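Local coordinates for uncharacterized protein (Lodderomyces elongisporus NRRL YB-4239, PDB 4EXJ), which is of unknown function but belongs to the glutathione S-transferase superfamily and, as a Ure2-like protein, may bind glutathione or take part in transcription regulation, at residues R15-L23 / F205-A216. Numbering follows the deposited sequence.
Sequences RKPLVLGKL and FENVEEILKEHA
Val19 sits at the middle of the contact between helix 15-23 and the short helix 208-213, a worked example of an apolar seam between two helices edged by polar and water-mediated links. The valine rotamer, with CG1 anti to the backbone N (chi1 168°), sends CG1 to Val208 CG2 and leaves CG2 to reach Leu212 CD2 at 3.8 Å and Ile211 CG2 at 4.0 Å. Leu212 CD2 also lies against the aliphatic part of Arg15, while Ile211 runs counter to Lys22, its CD1 3.6 Å from Lys22 CB. Leu23 CD2 packs on Val208 CG2 and comes to 3.4 Å from Asn207 OD1. This centre is tight; the solvent side, at exposed Glu206, Glu214 and His215, is looser. The Lys22 chain stretches over Ile211 to a weak salt bridge, NZ to Glu214 OE1 at 3.5 Å. One water links Lys22 O to Asn207 ND2 and a second links Leu23 O to Glu206 OE1, whose other oxygen pairs with Lys84. Arg15 is buried: His215 O lies in its guanidinium plane, 3.0 Å from NH2, which stands above the His215 carbonyl plane (N-H...O 135°). A water joins Arg15 NE to Leu212 O and Glu177 takes NH1; bonds at NE, NH1 and NH2 together hold the guanidinium's rotation. The first helix of the thioredoxin-like N-terminal domain thus packs against a helix near the C-terminal end of the all-helical domain, an interdomain interface of the glutathione S-transferase fold.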
loop_
_atom_site.group_PDB
_atom_site.type_symbol
_atom_site.label_atom_id
_atom_site.label_comp_id
_atom_site.label_asym_id
_atom_site.label_seq_id
_atom_site.Cartn_x
_atom_site.Cartn_y
_atom_site.Cartn_z
ATOM N N ARG B 15 -6.993 12.271 7.022
ATOM C CA ARG B 15 -7.717 12.206 8.279
ATOM C C ARG B 15 -7.248 11.069 9.173
ATOM O O ARG B 15 -7.498 11.092 10.353
ATOM C CB ARG B 15 -9.231 12.117 8.014
ATOM C CG ARG B 15 -9.844 13.464 7.644
ATOM C CD ARG B 15 -11.113 13.218 6.804
ATOM N NE ARG B 15 -11.929 14.418 6.639
ATOM C CZ ARG B 15 -13.023 14.425 5.885
ATOM N NH1 ARG B 15 -13.366 13.316 5.238
ATOM N NH2 ARG B 15 -13.761 15.533 5.772
ATOM N N LYS B 16 -6.552 10.089 8.608
ATOM C CA LYS B 16 -6.196 8.919 9.401
ATOM C C LYS B 16 -5.299 9.231 10.607
ATOM O O LYS B 16 -5.658 8.929 11.748
ATOM C CB LYS B 16 -5.560 7.869 8.517
ATOM C CG LYS B 16 -6.540 7.197 7.577
ATOM C CD LYS B 16 -5.862 6.053 6.854
ATOM C CE LYS B 16 -6.245 6.009 5.435
ATOM N NZ LYS B 16 -5.246 5.369 4.519
ATOM N N PRO B 17 -4.116 9.820 10.369
ATOM C CA PRO B 17 -3.245 10.115 11.513
ATOM C C PRO B 17 -3.803 11.238 12.384
ATOM O O PRO B 17 -3.524 11.304 13.576
ATOM C CB PRO B 17 -1.893 10.499 10.853
ATOM C CG PRO B 17 -2.238 10.892 9.451
ATOM C CD PRO B 17 -3.501 10.152 9.069
ATOM N N LEU B 18 -4.657 12.063 11.816
ATOM C CA LEU B 18 -5.326 13.074 12.566
ATOM C C LEU B 18 -6.242 12.486 13.619
ATOM O O LEU B 18 -6.174 12.828 14.761
ATOM C CB LEU B 18 -6.155 13.891 11.598
ATOM C CG LEU B 18 -6.997 15.036 12.116
ATOM C CD1 LEU B 18 -6.099 16.068 12.662
ATOM C CD2 LEU B 18 -7.790 15.624 10.962
ATOM N N VAL B 19 -7.054 11.536 13.217
ATOM C CA VAL B 19 -7.885 10.818 14.180
ATOM C C VAL B 19 -7.041 10.144 15.279
ATOM O O VAL B 19 -7.341 10.284 16.465
ATOM C CB VAL B 19 -8.778 9.761 13.489
ATOM C CG1 VAL B 19 -9.428 8.813 14.502
ATOM C CG2 VAL B 19 -9.839 10.461 12.613
ATOM N N LEU B 20 -6.017 9.376 14.885
ATOM C CA LEU B 20 -5.197 8.683 15.888
ATOM C C LEU B 20 -4.529 9.657 16.867
ATOM O O LEU B 20 -4.577 9.447 18.080
ATOM C CB LEU B 20 -4.134 7.791 15.238
ATOM C CG LEU B 20 -3.241 7.076 16.261
ATOM C CD1 LEU B 20 -4.039 6.153 17.119
ATOM C CD2 LEU B 20 -2.181 6.276 15.515
ATOM N N GLY B 21 -3.915 10.708 16.343
ATOM C CA GLY B 21 -3.261 11.707 17.206
ATOM C C GLY B 21 -4.219 12.284 18.239
ATOM O O GLY B 21 -3.872 12.437 19.412
ATOM N N LYS B 22 -5.424 12.619 17.798
ATOM C CA LYS B 22 -6.435 13.156 18.716
ATOM C C LYS B 22 -6.940 12.138 19.736
ATOM O O LYS B 22 -7.119 12.477 20.906
ATOM C CB LYS B 22 -7.590 13.763 17.937
ATOM C CG LYS B 22 -7.151 14.957 17.110
ATOM C CD LYS B 22 -8.307 15.896 16.814
ATOM C CE LYS B 22 -7.810 17.329 16.671
ATOM N NZ LYS B 22 -8.915 18.300 16.899
ATOM N N LEU B 23 -7.150 10.891 19.318
ATOM C CA LEU B 23 -7.569 9.842 20.263
ATOM C C LEU B 23 -6.549 9.644 21.374
ATOM O O LEU B 23 -6.912 9.293 22.499
ATOM C CB LEU B 23 -7.810 8.502 19.556
ATOM C CG LEU B 23 -9.030 8.425 18.631
ATOM C CD1 LEU B 23 -9.087 7.036 17.997
ATOM C CD2 LEU B 23 -10.312 8.713 19.393
ATOM N N PHE B 205 -17.111 5.164 17.891
ATOM C CA PHE B 205 -16.059 5.036 18.903
ATOM C C PHE B 205 -15.624 6.393 19.432
ATOM O O PHE B 205 -15.232 7.283 18.656
ATOM C CB PHE B 205 -14.849 4.290 18.322
ATOM C CG PHE B 205 -13.784 3.991 19.331
ATOM C CD1 PHE B 205 -13.900 2.905 20.182
ATOM C CD2 PHE B 205 -12.668 4.793 19.426
ATOM C CE1 PHE B 205 -12.918 2.626 21.120
ATOM C CE2 PHE B 205 -11.680 4.527 20.371
ATOM C CZ PHE B 205 -11.802 3.441 21.214
ATOM N N GLU B 206 -15.696 6.566 20.757
ATOM C CA GLU B 206 -15.260 7.818 21.398
ATOM C C GLU B 206 -15.643 9.053 20.588
ATOM O O GLU B 206 -16.813 9.223 20.248
ATOM C CB GLU B 206 -13.768 7.783 21.733
ATOM C CG GLU B 206 -13.439 6.642 22.717
ATOM C CD GLU B 206 -11.977 6.570 23.116
ATOM O OE1 GLU B 206 -11.190 7.466 22.750
ATOM O OE2 GLU B 206 -11.614 5.607 23.828
ATOM N N ASN B 207 -14.675 9.916 20.281
ATOM C CA ASN B 207 -14.995 11.147 19.556
ATOM C C ASN B 207 -14.568 11.131 18.083
ATOM O O ASN B 207 -14.356 12.186 17.490
ATOM C CB ASN B 207 -14.424 12.381 20.266
ATOM C CG ASN B 207 -12.929 12.324 20.427
ATOM O OD1 ASN B 207 -12.330 11.249 20.432
ATOM N ND2 ASN B 207 -12.309 13.492 20.545
ATOM N N VAL B 208 -14.466 9.932 17.515
ATOM C CA VAL B 208 -14.084 9.756 16.105
ATOM C C VAL B 208 -14.982 10.567 15.184
ATOM O O VAL B 208 -14.487 11.293 14.332
ATOM C CB VAL B 208 -14.082 8.267 15.701
ATOM C CG1 VAL B 208 -13.997 8.110 14.169
ATOM C CG2 VAL B 208 -12.904 7.549 16.380
ATOM N N GLU B 209 -16.297 10.460 15.360
ATOM C CA GLU B 209 -17.206 11.146 14.453
ATOM C C GLU B 209 -17.087 12.658 14.552
ATOM O O GLU B 209 -17.034 13.347 13.520
ATOM C CB GLU B 209 -18.644 10.701 14.669
ATOM C CG GLU B 209 -19.547 11.152 13.548
ATOM C CD GLU B 209 -20.961 10.694 13.751
ATOM O OE1 GLU B 209 -21.433 10.776 14.903
ATOM O OE2 GLU B 209 -21.594 10.261 12.760
ATOM N N GLU B 210 -17.028 13.168 15.786
ATOM C CA GLU B 210 -16.816 14.592 16.036
ATOM C C GLU B 210 -15.560 15.096 15.336
ATOM O O GLU B 210 -15.573 16.153 14.686
ATOM C CB GLU B 210 -16.719 14.843 17.547
ATOM C CG GLU B 210 -16.371 16.263 17.937
ATOM C CD GLU B 210 -16.160 16.408 19.447
ATOM O OE1 GLU B 210 -16.756 15.621 20.215
ATOM O OE2 GLU B 210 -15.400 17.309 19.867
ATOM N N ILE B 211 -14.472 14.334 15.431
ATOM C CA ILE B 211 -13.215 14.741 14.804
ATOM C C ILE B 211 -13.374 14.872 13.286
ATOM O O ILE B 211 -12.953 15.865 12.688
ATOM C CB ILE B 211 -12.101 13.739 15.136
ATOM C CG1 ILE B 211 -11.752 13.827 16.636
ATOM C CG2 ILE B 211 -10.857 13.967 14.264
ATOM C CD1 ILE B 211 -10.899 12.668 17.129
ATOM N N LEU B 212 -14.052 13.899 12.691
ATOM C CA LEU B 212 -14.203 13.848 11.234
ATOM C C LEU B 212 -15.134 14.969 10.750
ATOM O O LEU B 212 -14.946 15.502 9.650
ATOM C CB LEU B 212 -14.710 12.473 10.806
ATOM C CG LEU B 212 -13.716 11.307 10.960
ATOM C CD1 LEU B 212 -14.362 9.967 10.623
ATOM C CD2 LEU B 212 -12.443 11.528 10.114
ATOM N N LYS B 213 -16.111 15.337 11.582
ATOM C CA LYS B 213 -17.060 16.424 11.248
ATOM C C LYS B 213 -16.429 17.815 11.236
ATOM O O LYS B 213 -17.000 18.744 10.673
ATOM C CB LYS B 213 -18.247 16.424 12.221
ATOM C CG LYS B 213 -19.221 15.270 12.021
ATOM C CD LYS B 213 -20.380 15.658 11.113
ATOM C CE LYS B 213 -21.401 14.524 10.987
ATOM N NZ LYS B 213 -21.992 14.125 12.305
ATOM N N GLU B 214 -15.257 17.978 11.837
ATOM C CA GLU B 214 -14.671 19.320 11.970
ATOM C C GLU B 214 -14.431 20.037 10.641
ATOM O O GLU B 214 -14.462 21.273 10.573
ATOM C CB GLU B 214 -13.371 19.258 12.770
ATOM C CG GLU B 214 -13.609 18.952 14.241
ATOM C CD GLU B 214 -12.324 18.849 15.031
ATOM O OE1 GLU B 214 -11.244 19.074 14.440
ATOM O OE2 GLU B 214 -12.398 18.539 16.242
ATOM N N HIS B 215 -14.173 19.256 9.600
ATOM C CA HIS B 215 -13.957 19.795 8.265
ATOM C C HIS B 215 -14.735 18.965 7.256
ATOM O O HIS B 215 -14.185 18.450 6.283
ATOM C CB HIS B 215 -12.471 19.820 7.941
ATOM C CG HIS B 215 -11.684 20.734 8.825
ATOM N ND1 HIS B 215 -11.616 22.096 8.617
ATOM C CD2 HIS B 215 -10.937 20.484 9.926
ATOM C CE1 HIS B 215 -10.860 22.644 9.553
ATOM N NE2 HIS B 215 -10.428 21.688 10.354
ATOM N N ALA B 216 -16.037 18.864 7.505
ATOM C CA ALA B 216 -16.940 18.108 6.649
ATOM C C ALA B 216 -17.008 18.676 5.227
ATOM O O ALA B 216 -16.998 19.893 5.024
ATOM C CB ALA B 216 -18.331 18.061 7.275
HETATM O O HOH W 1 -12.305 16.327 8.719
HETATM O O HOH W 2 -9.560 14.171 21.603
HETATM O O HOH W 3 -8.667 7.484 23.607
#